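Local atomic coordinates of SusD superfamily protein (Bacteroides fragilis NCTC 9343, PDB entry 3NQP), a protein that probably binds glycans at the outer membrane of the bacterium, as SusD-family proteins do in nutrient uptake. Residues 304-316 and 359-373. Numbering follows the deposited sequence.
Sequences GDALDIQNTGNQT and RKNIGYVNAQGARVY. With EDO (1,2-ethanediol), chain I.
R371 takes the carbonyl oxygen of D308 side-on with two nitrogens: R371 NE lies 3.0 Å from D308 O and R371 NH2 3.1 Å, both from the same face of the carbonyl. Bends at chi2 and chi3 (62° and 59°) fold the arginine so that its NH1 also bonds I362 O, while NH2 adds a weak bond to L307 O and a straight one to O2 of a bound ethanediol. The guanidinium is sandwiched, with I362 CD1 over the centre of one face and V365 CG2 near the rim of the other.

R371 N donates to Q310 OE1 at 2.8 Å (165°). Y373 OH donates to T312 OG1, which donates to I309 O; R371 CG lies over the rim of one face of the Y373 ring.

L307 lays its two methyls across R359 at about a right angle, CD2 3.8 Å from R359 CD; the guanidinium of R359 forms a salt bridge with E335. I309 CG2 meets I362 CD1 at 3.9 Å.

The R371 guanidinium thus clamps the type I turn D305–D308, while the Q310 amide and the T312–Y373 hydroxyl bond fasten the type II' turn I309–T312 to the beta hairpin 364–372 and the residue after it, within the SusD-family region.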
loop_
_atom_site.group_PDB
_atom_site.type_symbol
_atom_site.label_atom_id
_atom_site.label_comp_id
_atom_site.label_asym_id
_atom_site.label_seq_id
_atom_site.Cartn_x
_atom_site.Cartn_y
_atom_site.Cartn_z
ATOM N N GLY A 304 -24.179 4.707 -18.657
ATOM C CA GLY A 304 -25.055 5.275 -17.643
ATOM C C GLY A 304 -24.364 5.241 -16.276
ATOM O O GLY A 304 -23.186 5.582 -16.156
ATOM N N ASP A 305 -25.092 4.857 -15.240
ATOM C CA ASP A 305 -24.524 4.746 -13.911
ATOM C C ASP A 305 -24.305 3.273 -13.607
ATOM O O ASP A 305 -24.898 2.718 -12.668
ATOM C CB ASP A 305 -25.449 5.366 -12.857
ATOM C CG ASP A 305 -24.862 5.305 -11.473
ATOM O OD1 ASP A 305 -23.666 5.011 -11.337
ATOM O OD2 ASP A 305 -25.558 5.613 -10.511
ATOM N N ALA A 306 -23.433 2.646 -14.387
ATOM C CA ALA A 306 -23.239 1.197 -14.352
ATOM C C ALA A 306 -22.769 0.683 -12.987
ATOM O O ALA A 306 -23.080 -0.406 -12.648
ATOM C CB ALA A 306 -22.248 0.791 -15.436
ATOM N N LEU A 307 -22.009 1.484 -12.225
ATOM C CA LEU A 307 -21.536 1.089 -10.878
ATOM C C LEU A 307 -22.510 1.373 -9.756
ATOM O O LEU A 307 -22.299 0.918 -8.643
ATOM C CB LEU A 307 -20.209 1.743 -10.546
ATOM C CG LEU A 307 -19.058 1.281 -11.444
ATOM C CD1 LEU A 307 -17.744 1.874 -10.939
ATOM C CD2 LEU A 307 -18.935 -0.253 -11.609
ATOM N N ASP A 308 -23.600 2.089 -10.048
ATOM C CA ASP A 308 -24.510 2.553 -8.999
ATOM C C ASP A 308 -23.753 3.398 -7.970
ATOM O O ASP A 308 -23.663 3.088 -6.768
ATOM C CB ASP A 308 -25.268 1.395 -8.335
ATOM C CG ASP A 308 -26.517 1.870 -7.573
ATOM O OD1 ASP A 308 -26.850 3.080 -7.564
ATOM O OD2 ASP A 308 -27.170 1.013 -6.969
ATOM N N ILE A 309 -23.235 4.503 -8.461
ATOM C CA ILE A 309 -22.594 5.465 -7.589
ATOM C C ILE A 309 -23.323 6.827 -7.615
ATOM O O ILE A 309 -22.913 7.735 -6.919
ATOM C CB ILE A 309 -21.106 5.638 -7.954
ATOM C CG1 ILE A 309 -20.982 6.201 -9.338
ATOM C CG2 ILE A 309 -20.299 4.285 -7.773
ATOM C CD1 ILE A 309 -19.578 6.783 -9.757
ATOM N N GLN A 310 -24.433 6.928 -8.350
ATOM C CA GLN A 310 -25.178 8.180 -8.479
ATOM C C GLN A 310 -24.196 9.310 -8.806
ATOM O O GLN A 310 -23.305 9.099 -9.627
ATOM C CB GLN A 310 -25.980 8.463 -7.219
ATOM C CG GLN A 310 -26.799 7.308 -6.697
ATOM C CD GLN A 310 -26.052 6.467 -5.722
ATOM O OE1 GLN A 310 -25.424 6.985 -4.784
ATOM N NE2 GLN A 310 -26.081 5.132 -5.935
ATOM N N ASN A 311 -24.342 10.489 -8.201
ATOM C CA ASN A 311 -23.437 11.574 -8.470
ATOM C C ASN A 311 -22.313 11.725 -7.459
ATOM O O ASN A 311 -21.821 12.839 -7.265
ATOM C CB ASN A 311 -24.152 12.930 -8.619
ATOM C CG ASN A 311 -23.299 13.938 -9.381
ATOM O OD1 ASN A 311 -22.455 13.547 -10.221
ATOM N ND2 ASN A 311 -23.463 15.213 -9.070
ATOM N N THR A 312 -21.871 10.623 -6.872
ATOM C CA THR A 312 -20.887 10.660 -5.811
ATOM C C THR A 312 -19.453 10.605 -6.312
ATOM O O THR A 312 -18.513 10.704 -5.492
ATOM C CB THR A 312 -21.113 9.487 -4.802
ATOM O OG1 THR A 312 -20.902 8.234 -5.464
ATOM C CG2 THR A 312 -22.521 9.501 -4.224
ATOM N N GLY A 313 -19.268 10.409 -7.625
ATOM C CA GLY A 313 -17.953 10.087 -8.192
ATOM C C GLY A 313 -17.304 11.146 -9.056
ATOM O O GLY A 313 -17.939 12.126 -9.461
ATOM N N ASN A 314 -16.013 10.955 -9.321
ATOM C CA ASN A 314 -15.323 11.640 -10.375
ATOM C C ASN A 314 -14.219 10.727 -10.887
ATOM O O ASN A 314 -14.064 9.612 -10.390
ATOM C CB ASN A 314 -14.851 13.084 -9.975
ATOM C CG ASN A 314 -13.676 13.102 -9.031
ATOM O OD1 ASN A 314 -12.813 12.261 -9.136
ATOM N ND2 ASN A 314 -13.575 14.165 -8.175
ATOM N N GLN A 315 -13.539 11.149 -11.941
ATOM C CA GLN A 315 -12.398 10.403 -12.457
ATOM C C GLN A 315 -11.184 11.314 -12.500
ATOM O O GLN A 315 -10.847 11.916 -13.524
ATOM C CB GLN A 315 -12.647 9.763 -13.834
ATOM C CG GLN A 315 -11.589 8.661 -14.097
ATOM C CD GLN A 315 -11.828 7.885 -15.348
ATOM O OE1 GLN A 315 -12.284 8.449 -16.334
ATOM N NE2 GLN A 315 -11.466 6.582 -15.346
ATOM N N THR A 316 -10.571 11.421 -11.336
ATOM C CA THR A 316 -9.369 12.202 -11.138
ATOM C C THR A 316 -8.137 11.343 -10.833
ATOM O O THR A 316 -7.066 11.867 -10.635
ATOM C CB THR A 316 -9.581 13.293 -10.008
ATOM O OG1 THR A 316 -10.144 12.713 -8.832
ATOM C CG2 THR A 316 -10.538 14.423 -10.515
ATOM N N ARG A 359 -13.770 -0.426 -9.342
ATOM C CA ARG A 359 -14.853 -0.828 -8.469
ATOM C C ARG A 359 -14.418 -1.864 -7.412
ATOM O O ARG A 359 -15.262 -2.526 -6.799
ATOM C CB ARG A 359 -16.001 -1.390 -9.315
ATOM C CG ARG A 359 -15.609 -2.574 -10.159
ATOM C CD ARG A 359 -16.865 -3.290 -10.687
ATOM N NE ARG A 359 -16.548 -4.012 -11.907
ATOM C CZ ARG A 359 -17.460 -4.340 -12.820
ATOM N NH1 ARG A 359 -18.720 -4.010 -12.595
ATOM N NH2 ARG A 359 -17.108 -4.979 -13.944
ATOM N N LYS A 360 -13.106 -1.966 -7.190
ATOM C CA LYS A 360 -12.510 -2.957 -6.296
ATOM C C LYS A 360 -13.007 -2.857 -4.874
ATOM O O LYS A 360 -13.207 -3.887 -4.229
ATOM C CB LYS A 360 -10.986 -2.786 -6.271
ATOM C CG LYS A 360 -10.229 -3.942 -5.571
ATOM C CD LYS A 360 -8.718 -3.853 -5.819
ATOM C CE LYS A 360 -7.953 -4.883 -4.991
ATOM N NZ LYS A 360 -6.541 -4.975 -5.418
ATOM N N ASN A 361 -13.178 -1.631 -4.384
ATOM C CA ASN A 361 -13.348 -1.379 -2.938
ATOM C C ASN A 361 -14.141 -0.072 -2.712
ATOM O O ASN A 361 -13.694 0.841 -2.048
ATOM C CB ASN A 361 -11.959 -1.362 -2.272
ATOM C CG ASN A 361 -12.005 -1.286 -0.763
ATOM O OD1 ASN A 361 -12.900 -1.857 -0.118
ATOM N ND2 ASN A 361 -10.993 -0.625 -0.180
ATOM N N ILE A 362 -15.304 0.024 -3.359
ATOM C CA ILE A 362 -16.151 1.237 -3.310
ATOM C C ILE A 362 -17.354 1.090 -2.361
ATOM O O ILE A 362 -18.387 1.766 -2.517
ATOM C CB ILE A 362 -16.564 1.716 -4.735
ATOM C CG1 ILE A 362 -17.288 0.621 -5.529
ATOM C CG2 ILE A 362 -15.322 2.195 -5.501
ATOM C CD1 ILE A 362 -18.235 1.165 -6.723
ATOM N N GLY A 363 -17.225 0.227 -1.358
ATOM C CA GLY A 363 -18.230 0.198 -0.249
ATOM C C GLY A 363 -19.577 -0.396 -0.665
ATOM O O GLY A 363 -19.606 -1.447 -1.285
ATOM N N TYR A 364 -20.676 0.296 -0.372
ATOM C CA TYR A 364 -22.021 -0.216 -0.732
ATOM C C TYR A 364 -23.019 0.895 -0.945
ATOM O O TYR A 364 -22.722 2.070 -0.724
ATOM C CB TYR A 364 -22.526 -1.188 0.351
ATOM C CG TYR A 364 -22.549 -0.586 1.746
ATOM C CD1 TYR A 364 -23.324 0.547 2.043
ATOM C CD2 TYR A 364 -21.771 -1.133 2.770
ATOM C CE1 TYR A 364 -23.324 1.102 3.318
ATOM C CE2 TYR A 364 -21.778 -0.594 4.049
ATOM C CZ TYR A 364 -22.537 0.537 4.313
ATOM O OH TYR A 364 -22.492 1.079 5.575
ATOM N N VAL A 365 -24.221 0.531 -1.384
ATOM C CA VAL A 365 -25.294 1.480 -1.509
ATOM C C VAL A 365 -26.190 1.204 -0.317
ATOM O O VAL A 365 -26.635 0.058 -0.108
ATOM C CB VAL A 365 -26.066 1.298 -2.812
ATOM C CG1 VAL A 365 -27.155 2.340 -2.916
ATOM C CG2 VAL A 365 -25.119 1.359 -4.046
ATOM N N ASN A 366 -26.468 2.239 0.466
ATOM C CA ASN A 366 -27.215 2.047 1.691
ATOM C C ASN A 366 -28.729 1.933 1.434
ATOM O O ASN A 366 -29.180 1.963 0.282
ATOM C CB ASN A 366 -26.851 3.160 2.696
ATOM C CG ASN A 366 -27.337 4.505 2.290
ATOM O OD1 ASN A 366 -28.228 4.642 1.427
ATOM N ND2 ASN A 366 -26.767 5.529 2.903
ATOM N N ALA A 367 -29.514 1.791 2.492
ATOM C CA ALA A 367 -30.959 1.533 2.330
ATOM C C ALA A 367 -31.672 2.743 1.697
ATOM O O ALA A 367 -32.693 2.585 1.041
ATOM C CB ALA A 367 -31.610 1.149 3.694
ATOM N N GLN A 368 -31.103 3.933 1.837
ATOM C CA GLN A 368 -31.628 5.127 1.186
ATOM C C GLN A 368 -31.175 5.282 -0.271
ATOM O O GLN A 368 -31.472 6.289 -0.909
ATOM C CB GLN A 368 -31.239 6.375 1.989
ATOM C CG GLN A 368 -31.831 6.421 3.418
ATOM C CD GLN A 368 -31.226 5.388 4.401
ATOM O OE1 GLN A 368 -30.002 5.151 4.432
ATOM N NE2 GLN A 368 -32.102 4.749 5.199
ATOM N N GLY A 369 -30.453 4.304 -0.809
ATOM C CA GLY A 369 -30.026 4.375 -2.213
ATOM C C GLY A 369 -28.784 5.239 -2.453
ATOM O O GLY A 369 -28.456 5.538 -3.603
ATOM N N ALA A 370 -28.065 5.616 -1.394
ATOM C CA ALA A 370 -26.827 6.361 -1.566
ATOM C C ALA A 370 -25.561 5.486 -1.473
ATOM O O ALA A 370 -25.411 4.692 -0.558
ATOM C CB ALA A 370 -26.743 7.511 -0.535
ATOM N N ARG A 371 -24.658 5.682 -2.426
ATOM C CA ARG A 371 -23.358 5.071 -2.428
ATOM C C ARG A 371 -22.558 5.637 -1.252
ATOM O O ARG A 371 -22.481 6.847 -1.079
ATOM C CB ARG A 371 -22.661 5.371 -3.760
ATOM C CG ARG A 371 -21.135 5.033 -3.840
ATOM C CD ARG A 371 -20.853 3.551 -3.643
ATOM N NE ARG A 371 -21.535 2.724 -4.625
ATOM C CZ ARG A 371 -21.447 1.400 -4.650
ATOM N NH1 ARG A 371 -20.725 0.771 -3.738
ATOM N NH2 ARG A 371 -22.098 0.708 -5.571
ATOM N N VAL A 372 -22.020 4.745 -0.434
ATOM C CA VAL A 372 -21.157 5.110 0.677
ATOM C C VAL A 372 -19.787 4.471 0.513
ATOM O O VAL A 372 -19.666 3.264 0.477
ATOM C CB VAL A 372 -21.786 4.681 2.030
ATOM C CG1 VAL A 372 -20.888 5.087 3.196
ATOM C CG2 VAL A 372 -23.185 5.312 2.247
ATOM N N TYR A 373 -18.745 5.279 0.390
ATOM C CA TYR A 373 -17.382 4.740 0.190
ATOM C C TYR A 373 -16.736 4.343 1.535
ATOM O O TYR A 373 -15.814 4.988 1.997
ATOM C CB TYR A 373 -16.514 5.734 -0.566
ATOM C CG TYR A 373 -17.052 6.007 -1.958
ATOM C CD1 TYR A 373 -16.920 5.070 -2.975
ATOM C CD2 TYR A 373 -17.719 7.174 -2.245
ATOM C CE1 TYR A 373 -17.423 5.326 -4.267
ATOM C CE2 TYR A 373 -18.227 7.427 -3.500
ATOM C CZ TYR A 373 -18.079 6.490 -4.514
ATOM O OH TYR A 373 -18.575 6.748 -5.771
HETATM C C1 EDO I . -19.559 -2.004 -4.897
HETATM O O1 EDO I . -19.003 -2.565 -6.118
HETATM C C2 EDO I . -20.784 -2.750 -4.353
HETATM O O2 EDO I . -21.972 -2.361 -5.079
#